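PDB 5VN4: adenine phosphoribosyltransferase, putative from Trypanosoma brucei brucei, which probably catalyses the reversible transfer of a phosphoribosyl group from 5-phospho-alpha-D-ribose 1-diphosphate to adenine, giving AMP and diphosphate in purine salvage. Local coordinates for residues 82-87 with 102-107; 88-93 with 153-158; 125-130 with 160-165; 177-182 with 207-212. One frame throughout, in Å; residues are numbered along the deposited sequence. Where two conformers were deposited one is given.

Contact 1 (82-87 with 102-107); sequences THILGF and LNVPFV
The carbonyl oxygen of I84 is gripped by two donors of the neighbouring strand: the amide N of V107 gives it a nearly straight bond (I84 O to V107 N 2.8 Å), and the CA-H of F106 adds a weaker contact, with F106 CA 3.3 Å from I84 O. Two further backbone bonds continue the ladder, from I84 N to P105 O (3.1 Å) and from G86 N to V107 O (3.0 Å). Both strands run the same way, in the beta-alpha-beta unit of strand 83-87, helix 95-102 and strand 106-109, part of the largely parallel central sheet of the type I phosphoribosyltransferase fold. I84 and F106 share one face of that sheet. With CG turned opposite the amide N (chi1 -180°), the F106 ring reaches back to the opposing strand: CD1 meets I84 CG2 at 3.8 Å, the methyl lying at the ring edge in its plane, while CE1 comes to 3.5 Å from G86 N. At G86 the absence of a side chain leaves room for the far end of this ring. On the other face L85 and V107 lie side by side, L85 CD1 touching V107 CB at 3.7 Å. H83 crosses the P105 ring obliquely, and its ND1 shares a 2.7 Å hydrogen bond with T82 OG1, which lies in the imidazole plane and limits its rotation. Helix 95-102 covers the I84 face, with I98 against I84 and A99 against V104 and F106. The F106 carbonyl oxygen accepts a hydrogen bond from T57 OG1 of the second subunit.

Contact 2 (88-93 with 153-158); sequences DSRGFL and IDDVIA. With HSX (5-O-phosphono-alpha-D-ribofuranose), chain D; PPV (pyrophosphate), chain E; ADE (adenine), chain C.
R90 and D155 meet in a salt bridge, R90 NH1 to D155 OD2 at 2.8 Å, in which D155 OD2 offers its syn lone pair and sits 28° out of the guanidinium plane; the two flat groups are almost perpendicular, 81° apart. A bend in the R90 chain (chi3 -102°) turns the guanidinium toward D155 and the base, where NH1 also reaches adenine N3 (2.9 Å) in its plane, while R90 NE binds pyrophosphate O12 at 2.7 Å. Over one guanidinium face sits ribose O2, which donates to D155 OD1 (2.7 Å). Next to D155, D154 OD2 accepts the ribose O3 hydroxyl at 2.5 Å. This acidic pair belongs to the PRPP-binding motif of type I phosphoribosyltransferases, the loop after strand 149-153, which continues to A158, whose backbone N binds phosphate oxygen O2X. Segment 88-93 forms the pyrophosphate loop: a cis peptide bond precedes S89, and S89 N points straight at pyrophosphate O22 (2.9 Å). V156 lays CG1 and CG2 against the adenine, and R110 of the second subunit also binds the pyrophosphate. Further out, a water that accepts from G91 N lies 2.7 Å from D154 OD1.

Contact 3 (125-130 with 160-165); sequences YTKEYA and GGTMLA. With HSX (5-O-phosphono-alpha-D-ribofuranose), chain D; ADE (adenine), chain C; PPV (pyrophosphate), chain E.
The backbones come closest at T126 and G161, where G161 CA sits 3.2 Å from T126 O in a CA-H...O contact at the first turn of helix 161-172; the absence of a side chain on G161 permits this approach. K127 opens a type I turn to A130. Its side chain runs extended until a bend at its end (chi4 -73°) swings NZ onto T162 OG1, 2.8 Å away. K127 NZ also binds ribose O1 of HSX. T162 OG1 donates a hydrogen bond to phosphate oxygen O1X (2.6 Å), and T162 N binds the same oxygen; G160 N and E128 N take the other two terminal oxygens, O2X and O3X. In the turn, E128 OE1 accepts adenine N6 at 3.1 Å, and Y129 OH donates to pyrophosphate O11 (2.5 Å), which lies in the plane of the ring. Y125 CB rests against A165 CB at 4.2 Å. The phosphate is thus clasped between loop and helix N-terminus, and the helix dipole would favour its negative charge. Because T162 OG1 holds K127 NZ as well as the phosphate, the hydroxyl that binds the phosphate also positions the lysine at the anomeric oxygen.

Contact 4 (177-182 with 207-212); sequences LVEVAG and PFVTLV
Two neighbouring parallel strands of the central phosphoribosyltransferase sheet, 176-182 and 208-213, pair here. The ladder starts with V180 N to P207 O at 3.0 Å, in a nearly straight bond. It goes on with V209 N to V180 O and G182 N to V209 O, and closes with L211 N to G182 O (3.1 Å). In this last bond the donor stands 35° out of the carbonyl plane, as the chain turns a corner at L211 and V212. On the face of V180 and F208 the two side chains lie side by side. A chi1 of 159° points V180 CG1 away from its own amide and over the centre of the phenyl ring, 3.6 Å from the F208 centroid and 7° off the normal, a CH-pi contact; V180 CG2 comes to 3.8 Å from F208 CE1 on the same side. H196 meets F208 edge-to-face. On the opposite face V209 CG2 presses against the carboxylate carbon of E179 (V209 CG2 to E179 CD 3.5 Å). E179 OE2 makes a salt bridge to R73 and a hydrogen bond to Y74. Both belong to helix 60-75, which covers this face, F70 packing on A181 and F69 on L211. Strand 149-153 flanks 176-182 on its other edge, and helix 26-34 receives L211 and V212.

From the N terminus, contact 1 comes first: it closes the beta-alpha-beta loop through helix 95-102. Before that loop is complete, 88-93 leaves strand 83-87 for the ligands, so contact 2 crosses contact 1, bringing the pyrophosphate loop to the end of strand 149-153; L85 O and I153 N join the two within one sheet. Contact 3 crosses contact 2, as 125-130 falls inside its span and 160-165 beyond it; both grip the same three ligands. Contact 4 follows in series, pairing strand 176-182 with segment 207-212. M163 packs on V180 between contacts 3 and 4, and D154 N meets A181 O between contacts 2 and 4.

Contact 1 (82-87 with 102-107)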
# COMPACT_ATOMS: atom_id res chain seq x y z
N THR A 82 8.70 -6.35 16.93
CA THR A 82 9.60 -6.96 15.96
C THR A 82 9.10 -6.90 14.52
O THR A 82 9.91 -6.99 13.60
CB THR A 82 9.88 -8.43 16.31
OG1 THR A 82 8.67 -9.19 16.26
CG2 THR A 82 10.53 -8.56 17.70
N HIS A 83 7.79 -6.74 14.31
CA HIS A 83 7.21 -6.75 12.97
C HIS A 83 5.95 -5.90 12.97
O HIS A 83 5.21 -5.87 13.95
CB HIS A 83 6.76 -8.15 12.54
CG HIS A 83 7.86 -9.17 12.50
ND1 HIS A 83 8.41 -9.71 13.63
CD2 HIS A 83 8.47 -9.75 11.45
CE1 HIS A 83 9.35 -10.58 13.28
NE2 HIS A 83 9.40 -10.63 11.96
N ILE A 84 5.70 -5.24 11.84
CA ILE A 84 4.40 -4.64 11.54
C ILE A 84 3.79 -5.42 10.39
O ILE A 84 4.44 -5.62 9.36
CB ILE A 84 4.53 -3.14 11.20
CG1 ILE A 84 5.05 -2.37 12.42
CG2 ILE A 84 3.19 -2.59 10.68
CD1 ILE A 84 5.32 -0.94 12.14
N LEU A 85 2.55 -5.88 10.58
CA LEU A 85 1.80 -6.63 9.58
C LEU A 85 0.67 -5.73 9.11
O LEU A 85 -0.13 -5.28 9.94
CB LEU A 85 1.20 -7.89 10.21
CG LEU A 85 2.09 -9.14 10.31
CD1 LEU A 85 3.40 -8.85 11.04
CD2 LEU A 85 1.31 -10.23 11.03
N GLY A 86 0.59 -5.46 7.81
CA GLY A 86 -0.41 -4.56 7.27
C GLY A 86 -1.25 -5.20 6.18
O GLY A 86 -0.76 -6.03 5.41
N PHE A 87 -2.52 -4.79 6.11
CA PHE A 87 -3.48 -5.40 5.20
C PHE A 87 -3.49 -4.75 3.82
O PHE A 87 -3.55 -3.53 3.69
CB PHE A 87 -4.90 -5.30 5.77
CG PHE A 87 -5.13 -6.11 6.99
CD1 PHE A 87 -5.53 -7.44 6.90
CD2 PHE A 87 -4.95 -5.56 8.25
CE1 PHE A 87 -5.77 -8.19 8.04
CE2 PHE A 87 -5.18 -6.31 9.39
CZ PHE A 87 -5.60 -7.61 9.28
N LEU A 102 11.22 2.44 12.58
CA LEU A 102 11.46 1.50 13.67
C LEU A 102 12.50 0.46 13.32
O LEU A 102 12.92 -0.29 14.20
CB LEU A 102 10.15 0.81 14.06
CG LEU A 102 9.05 1.70 14.64
CD1 LEU A 102 7.79 0.89 14.82
CD2 LEU A 102 9.50 2.30 15.97
N ASN A 103 12.91 0.39 12.05
CA ASN A 103 13.86 -0.62 11.58
C ASN A 103 13.34 -2.03 11.82
O ASN A 103 14.05 -2.89 12.35
CB ASN A 103 15.25 -0.41 12.18
CG ASN A 103 16.30 -1.24 11.48
OD1 ASN A 103 16.29 -1.37 10.26
ND2 ASN A 103 17.19 -1.84 12.25
N VAL A 104 12.09 -2.27 11.42
CA VAL A 104 11.50 -3.60 11.55
C VAL A 104 10.91 -3.99 10.20
O VAL A 104 10.56 -3.13 9.38
CB VAL A 104 10.43 -3.66 12.66
CG1 VAL A 104 11.05 -3.37 14.03
CG2 VAL A 104 9.26 -2.71 12.35
N PRO A 105 10.77 -5.30 9.96
CA PRO A 105 10.06 -5.76 8.76
C PRO A 105 8.64 -5.25 8.70
O PRO A 105 7.94 -5.16 9.72
CB PRO A 105 10.07 -7.28 8.91
CG PRO A 105 11.26 -7.57 9.78
CD PRO A 105 11.34 -6.42 10.73
N PHE A 106 8.20 -4.92 7.49
CA PHE A 106 6.79 -4.77 7.18
C PHE A 106 6.34 -6.01 6.43
O PHE A 106 6.87 -6.32 5.36
CB PHE A 106 6.49 -3.51 6.36
CG PHE A 106 5.04 -3.37 6.06
CD1 PHE A 106 4.14 -3.08 7.07
CD2 PHE A 106 4.56 -3.59 4.79
CE1 PHE A 106 2.78 -2.98 6.81
CE2 PHE A 106 3.21 -3.48 4.51
CZ PHE A 106 2.32 -3.18 5.53
N VAL A 107 5.38 -6.73 7.00
CA VAL A 107 4.91 -8.02 6.49
C VAL A 107 3.54 -7.82 5.85
O VAL A 107 2.66 -7.18 6.44
CB VAL A 107 4.84 -9.05 7.64
CG1 VAL A 107 4.21 -10.35 7.17
CG2 VAL A 107 6.22 -9.29 8.23

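Contact 2 (88-93 with 153-158)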
# COMPACT_ATOMS: atom_id res chain seq x y z
N ASP A 88 -3.45 -5.61 2.80
CA ASP A 88 -3.77 -5.23 1.43
C ASP A 88 -5.19 -4.67 1.42
O ASP A 88 -6.10 -5.29 1.99
CB ASP A 88 -3.75 -6.56 0.67
CG ASP A 88 -3.53 -6.42 -0.81
OD1 ASP A 88 -3.50 -5.28 -1.33
OD2 ASP A 88 -3.39 -7.50 -1.44
N SER A 89 -5.42 -3.50 0.79
CA SER A 89 -4.44 -2.65 0.12
C SER A 89 -4.16 -1.36 0.89
O SER A 89 -3.11 -0.75 0.73
CB SER A 89 -4.98 -2.27 -1.26
OG SER A 89 -5.41 -3.41 -1.99
N ARG A 90 -5.12 -0.91 1.69
CA ARG A 90 -4.97 0.40 2.31
C ARG A 90 -4.04 0.39 3.51
O ARG A 90 -3.37 1.40 3.78
CB ARG A 90 -6.35 0.99 2.62
CG ARG A 90 -7.10 1.36 1.33
CD ARG A 90 -8.40 2.07 1.61
NE ARG A 90 -9.55 1.19 1.47
CZ ARG A 90 -10.68 1.33 2.16
NH1 ARG A 90 -10.79 2.27 3.10
NH2 ARG A 90 -11.69 0.51 1.92
N GLY A 91 -3.93 -0.73 4.23
CA GLY A 91 -2.91 -0.83 5.26
C GLY A 91 -1.50 -0.70 4.71
O GLY A 91 -0.59 -0.26 5.43
N PHE A 92 -1.31 -1.08 3.44
CA PHE A 92 -0.02 -0.92 2.78
C PHE A 92 0.42 0.54 2.73
O PHE A 92 1.62 0.81 2.63
CB PHE A 92 -0.11 -1.41 1.33
CG PHE A 92 -0.14 -2.92 1.17
CD1 PHE A 92 -0.21 -3.78 2.25
CD2 PHE A 92 -0.09 -3.45 -0.11
CE1 PHE A 92 -0.21 -5.16 2.05
CE2 PHE A 92 -0.09 -4.83 -0.31
CZ PHE A 92 -0.15 -5.69 0.77
N LEU A 93 -0.53 1.48 2.77
CA LEU A 93 -0.22 2.90 2.68
C LEU A 93 0.36 3.46 3.96
O LEU A 93 0.98 4.54 3.93
CB LEU A 93 -1.50 3.67 2.36
CG LEU A 93 -2.13 3.37 1.00
CD1 LEU A 93 -3.58 3.83 0.94
CD2 LEU A 93 -1.31 4.05 -0.10
N ILE A 153 -1.85 -3.43 11.31
CA ILE A 153 -2.22 -2.07 10.92
C ILE A 153 -3.12 -2.09 9.68
O ILE A 153 -2.90 -2.86 8.74
CB ILE A 153 -1.00 -1.14 10.74
CG1 ILE A 153 -1.43 0.32 10.58
CG2 ILE A 153 -0.12 -1.59 9.56
CD1 ILE A 153 -0.30 1.31 10.78
N ASP A 154 -4.15 -1.23 9.71
CA ASP A 154 -5.04 -1.00 8.58
C ASP A 154 -5.44 0.47 8.61
O ASP A 154 -5.10 1.20 9.54
CB ASP A 154 -6.25 -1.92 8.67
CG ASP A 154 -6.80 -2.31 7.31
OD1 ASP A 154 -6.36 -1.71 6.29
OD2 ASP A 154 -7.64 -3.23 7.27
N ASP A 155 -6.19 0.91 7.60
CA ASP A 155 -6.71 2.28 7.68
C ASP A 155 -7.96 2.36 8.56
O ASP A 155 -7.97 3.10 9.56
CB ASP A 155 -6.88 2.93 6.30
CG ASP A 155 -8.01 2.34 5.47
OD1 ASP A 155 -8.26 1.12 5.55
OD2 ASP A 155 -8.62 3.12 4.69
N VAL A 156 -9.00 1.60 8.23
CA VAL A 156 -10.29 1.67 8.91
C VAL A 156 -10.51 0.36 9.66
O VAL A 156 -10.25 -0.72 9.13
CB VAL A 156 -11.43 1.89 7.90
CG1 VAL A 156 -12.79 1.87 8.60
CG2 VAL A 156 -11.23 3.19 7.13
N ILE A 157 -11.01 0.47 10.89
CA ILE A 157 -11.59 -0.65 11.62
C ILE A 157 -13.08 -0.38 11.77
O ILE A 157 -13.47 0.62 12.39
CB ILE A 157 -10.91 -0.87 12.98
CG1 ILE A 157 -9.41 -1.15 12.79
CG2 ILE A 157 -11.59 -2.04 13.71
CD1 ILE A 157 -8.61 -1.19 14.05
N ALA A 158 -13.89 -1.23 11.15
CA ALA A 158 -15.33 -1.06 11.14
C ALA A 158 -15.93 -2.23 11.92
O ALA A 158 -15.95 -2.18 13.16
CB ALA A 158 -15.84 -0.90 9.70
C1 HSX D . -11.74 -1.99 4.11
O4 HSX D . -12.41 -2.83 5.07
C2 HSX D . -10.71 -1.26 4.95
O2 HSX D . -9.61 -0.78 4.16
C3 HSX D . -10.31 -2.29 5.98
O3 HSX D . -9.39 -3.25 5.42
C4 HSX D . -11.63 -3.01 6.25
C5 HSX D . -12.37 -2.45 7.47
O5 HSX D . -13.67 -3.03 7.57
P' HSX D . -14.00 -4.19 8.66
O1X HSX D . -13.37 -5.49 8.18
O2X HSX D . -13.46 -3.72 9.98
O3X HSX D . -15.51 -4.23 8.64
O1 HSX D . -11.09 -2.81 3.13
O11 PPV E . -12.34 -3.60 0.82
P1 PPV E . -11.21 -3.74 -0.18
O21 PPV E . -11.67 -3.71 -1.62
O31 PPV E . -10.27 -4.87 0.17
OPP PPV E . -10.36 -2.39 0.06
P2 PPV E . -8.86 -1.96 -0.36
O12 PPV E . -9.16 -0.50 -0.60
O22 PPV E . -8.02 -2.29 0.87
O32 PPV E . -8.43 -2.69 -1.61
N9 ADE C . -13.86 0.05 5.17
C8 ADE C . -14.89 -0.49 5.89
N7 ADE C . -15.82 0.38 6.19
C5 ADE C . -15.38 1.57 5.64
C6 ADE C . -15.92 2.87 5.61
N6 ADE C . -17.09 3.21 6.19
N1 ADE C . -15.22 3.83 4.97
C2 ADE C . -14.06 3.49 4.40
N3 ADE C . -13.45 2.30 4.35
C4 ADE C . -14.17 1.38 5.00
O HOH W 1 -6.58 -2.56 3.77

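Contact 3 (125-130 with 160-165)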
# COMPACT_ATOMS: atom_id res chain seq x y z
N TYR A 125 -13.13 -14.07 5.31
CA TYR A 125 -13.35 -12.86 6.08
C TYR A 125 -14.68 -12.21 5.73
O TYR A 125 -15.34 -12.55 4.74
CB TYR A 125 -12.19 -11.87 5.92
CG TYR A 125 -11.90 -11.37 4.52
CD1 TYR A 125 -12.75 -10.46 3.89
CD2 TYR A 125 -10.76 -11.78 3.84
CE1 TYR A 125 -12.47 -9.98 2.61
CE2 TYR A 125 -10.48 -11.32 2.57
CZ TYR A 125 -11.33 -10.42 1.95
OH TYR A 125 -11.03 -9.96 0.69
N THR A 126 -15.08 -11.27 6.57
CA THR A 126 -16.19 -10.37 6.29
C THR A 126 -15.72 -8.94 6.57
O THR A 126 -14.75 -8.72 7.30
CB THR A 126 -17.43 -10.71 7.13
OG1 THR A 126 -17.14 -10.52 8.53
CG2 THR A 126 -17.87 -12.16 6.90
N LYS A 127 -16.40 -7.97 5.95
CA LYS A 127 -16.15 -6.56 6.18
C LYS A 127 -17.49 -5.85 6.32
O LYS A 127 -18.54 -6.43 6.03
CB LYS A 127 -15.37 -5.92 5.01
CG LYS A 127 -14.00 -6.54 4.70
CD LYS A 127 -13.43 -5.89 3.44
CE LYS A 127 -11.97 -6.27 3.17
NZ LYS A 127 -11.03 -5.62 4.12
N GLU A 128 -17.45 -4.57 6.73
CA GLU A 128 -18.69 -3.79 6.83
C GLU A 128 -19.53 -3.94 5.57
O GLU A 128 -20.77 -4.03 5.64
CB GLU A 128 -18.37 -2.31 7.09
CG GLU A 128 -19.63 -1.46 7.36
CD GLU A 128 -19.39 0.05 7.44
OE1 GLU A 128 -18.25 0.51 7.24
OE2 GLU A 128 -20.36 0.78 7.71
N TYR A 129 -18.88 -3.99 4.41
CA TYR A 129 -19.58 -4.03 3.13
C TYR A 129 -19.37 -5.33 2.36
O TYR A 129 -19.67 -5.38 1.16
CB TYR A 129 -19.21 -2.82 2.28
CG TYR A 129 -17.73 -2.54 2.12
CD1 TYR A 129 -16.91 -3.39 1.38
CD2 TYR A 129 -17.17 -1.40 2.66
CE1 TYR A 129 -15.56 -3.10 1.21
CE2 TYR A 129 -15.84 -1.10 2.49
CZ TYR A 129 -15.03 -1.96 1.77
OH TYR A 129 -13.70 -1.64 1.60
N ALA A 130 -18.88 -6.38 3.00
CA ALA A 130 -18.61 -7.63 2.30
C ALA A 130 -19.14 -8.80 3.12
O ALA A 130 -18.69 -9.02 4.25
CB ALA A 130 -17.11 -7.81 2.02
N GLY A 160 -14.51 -5.05 12.30
CA GLY A 160 -13.44 -5.86 12.85
C GLY A 160 -13.27 -7.21 12.18
O GLY A 160 -12.42 -8.00 12.63
N GLY A 161 -14.02 -7.49 11.11
CA GLY A 161 -13.83 -8.74 10.39
C GLY A 161 -12.45 -8.85 9.77
O GLY A 161 -11.82 -9.91 9.81
N THR A 162 -11.96 -7.77 9.17
CA THR A 162 -10.62 -7.83 8.58
C THR A 162 -9.57 -8.07 9.66
O THR A 162 -8.70 -8.92 9.51
CB THR A 162 -10.34 -6.55 7.79
OG1 THR A 162 -11.36 -6.38 6.80
CG2 THR A 162 -8.96 -6.62 7.12
N MET A 163 -9.67 -7.34 10.78
CA MET A 163 -8.72 -7.55 11.86
C MET A 163 -8.76 -8.98 12.38
O MET A 163 -7.72 -9.55 12.71
CB MET A 163 -8.93 -6.54 13.00
CG MET A 163 -8.25 -5.21 12.78
SD MET A 163 -6.45 -5.39 12.72
CE MET A 163 -6.05 -3.79 11.97
N LEU A 164 -9.96 -9.58 12.45
CA LEU A 164 -10.06 -10.97 12.88
C LEU A 164 -9.24 -11.89 11.99
O LEU A 164 -8.57 -12.80 12.48
CB LEU A 164 -11.53 -11.40 12.88
CG LEU A 164 -11.78 -12.88 13.17
CD1 LEU A 164 -11.28 -13.28 14.56
CD2 LEU A 164 -13.26 -13.24 13.00
N ALA A 165 -9.28 -11.67 10.67
CA ALA A 165 -8.47 -12.48 9.77
C ALA A 165 -6.98 -12.33 10.09
O ALA A 165 -6.23 -13.31 10.08
CB ALA A 165 -8.76 -12.08 8.33
C1 HSX D . -11.74 -1.99 4.11
O4 HSX D . -12.41 -2.83 5.07
C2 HSX D . -10.71 -1.26 4.95
O2 HSX D . -9.61 -0.78 4.16
C3 HSX D . -10.31 -2.29 5.98
O3 HSX D . -9.39 -3.25 5.42
C4 HSX D . -11.63 -3.01 6.25
C5 HSX D . -12.37 -2.45 7.47
O5 HSX D . -13.67 -3.03 7.57
P' HSX D . -14.00 -4.19 8.66
O1X HSX D . -13.37 -5.49 8.18
O2X HSX D . -13.46 -3.72 9.98
O3X HSX D . -15.51 -4.23 8.64
O1 HSX D . -11.09 -2.81 3.13
N9 ADE C . -13.86 0.05 5.17
C8 ADE C . -14.89 -0.49 5.89
N7 ADE C . -15.82 0.38 6.19
C5 ADE C . -15.38 1.57 5.64
C6 ADE C . -15.92 2.87 5.61
N6 ADE C . -17.09 3.21 6.19
N1 ADE C . -15.22 3.83 4.97
C2 ADE C . -14.06 3.49 4.40
N3 ADE C . -13.45 2.30 4.35
C4 ADE C . -14.17 1.38 5.00
O11 PPV E . -12.34 -3.60 0.82
P1 PPV E . -11.21 -3.74 -0.18
O21 PPV E . -11.67 -3.71 -1.62
O31 PPV E . -10.27 -4.87 0.17
OPP PPV E . -10.36 -2.39 0.06
P2 PPV E . -8.86 -1.96 -0.36
O12 PPV E . -9.16 -0.50 -0.60
O22 PPV E . -8.02 -2.29 0.87
O32 PPV E . -8.43 -2.69 -1.61

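Contact 4 (177-182 with 207-212)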
# COMPACT_ATOMS: atom_id res chain seq x y z
N LEU A 177 0.62 -10.67 19.87
CA LEU A 177 -0.03 -9.53 19.24
C LEU A 177 0.00 -8.38 20.24
O LEU A 177 -0.65 -8.43 21.28
CB LEU A 177 -1.46 -9.88 18.82
CG LEU A 177 -2.26 -8.76 18.17
CD1 LEU A 177 -1.54 -8.17 16.96
CD2 LEU A 177 -3.65 -9.23 17.78
N VAL A 178 0.79 -7.35 19.93
CA VAL A 178 0.98 -6.24 20.86
C VAL A 178 -0.18 -5.25 20.77
O VAL A 178 -0.70 -4.80 21.79
CB VAL A 178 2.34 -5.57 20.58
CG1 VAL A 178 2.53 -4.36 21.48
CG2 VAL A 178 3.47 -6.57 20.77
N GLU A 179 -0.59 -4.90 19.56
CA GLU A 179 -1.56 -3.84 19.38
C GLU A 179 -2.13 -3.96 17.98
O GLU A 179 -1.48 -4.48 17.06
CB GLU A 179 -0.88 -2.47 19.54
CG GLU A 179 -1.79 -1.28 19.51
CD GLU A 179 -1.15 -0.08 20.16
OE1 GLU A 179 -1.04 -0.07 21.40
OE2 GLU A 179 -0.76 0.86 19.44
N VAL A 180 -3.36 -3.46 17.84
CA VAL A 180 -4.03 -3.27 16.57
C VAL A 180 -4.11 -1.77 16.33
O VAL A 180 -4.53 -1.02 17.22
CB VAL A 180 -5.44 -3.89 16.65
CG1 VAL A 180 -6.37 -3.31 15.61
CG2 VAL A 180 -5.34 -5.42 16.55
N ALA A 181 -3.68 -1.32 15.15
CA ALA A 181 -3.55 0.10 14.84
C ALA A 181 -4.34 0.47 13.59
O ALA A 181 -4.38 -0.28 12.61
CB ALA A 181 -2.08 0.48 14.60
N GLY A 182 -4.94 1.66 13.61
CA GLY A 182 -5.60 2.20 12.44
C GLY A 182 -5.71 3.71 12.53
O GLY A 182 -5.33 4.32 13.53
N PRO A 207 -4.95 -3.91 22.87
CA PRO A 207 -5.60 -2.63 22.58
C PRO A 207 -5.78 -2.41 21.08
O PRO A 207 -4.92 -2.76 20.27
CB PRO A 207 -4.63 -1.59 23.16
CG PRO A 207 -3.79 -2.36 24.15
CD PRO A 207 -3.66 -3.75 23.56
N PHE A 208 -6.93 -1.84 20.73
CA PHE A 208 -7.16 -1.25 19.41
C PHE A 208 -6.93 0.25 19.54
O PHE A 208 -7.50 0.89 20.42
CB PHE A 208 -8.61 -1.47 18.96
CG PHE A 208 -8.89 -2.82 18.34
CD1 PHE A 208 -8.38 -3.99 18.89
CD2 PHE A 208 -9.72 -2.92 17.24
CE1 PHE A 208 -8.68 -5.23 18.31
CE2 PHE A 208 -10.02 -4.14 16.66
CZ PHE A 208 -9.51 -5.30 17.20
N VAL A 209 -6.11 0.81 18.65
CA VAL A 209 -5.80 2.23 18.65
C VAL A 209 -6.12 2.78 17.27
O VAL A 209 -5.42 2.46 16.30
CB VAL A 209 -4.33 2.48 19.01
CG1 VAL A 209 -3.98 3.96 18.88
CG2 VAL A 209 -4.02 1.96 20.41
N THR A 210 -7.18 3.57 17.16
CA THR A 210 -7.54 4.21 15.90
C THR A 210 -7.53 5.71 16.11
O THR A 210 -8.27 6.22 16.95
CB THR A 210 -8.91 3.74 15.39
OG1 THR A 210 -9.93 4.05 16.34
CG2 THR A 210 -8.91 2.24 15.13
N LEU A 211 -6.70 6.41 15.34
CA LEU A 211 -6.42 7.81 15.65
C LEU A 211 -7.68 8.66 15.72
O LEU A 211 -7.88 9.42 16.68
CB LEU A 211 -5.41 8.40 14.66
CG LEU A 211 -4.03 7.74 14.71
CD1 LEU A 211 -3.05 8.51 13.82
CD2 LEU A 211 -3.51 7.64 16.14
N VAL A 212 -8.55 8.56 14.71
CA VAL A 212 -9.83 9.25 14.81
C VAL A 212 -10.98 8.24 14.75
O VAL A 212 -10.75 7.02 14.70
CB VAL A 212 -9.98 10.44 13.83
CG1 VAL A 212 -8.93 11.51 14.15
CG2 VAL A 212 -9.86 9.99 12.38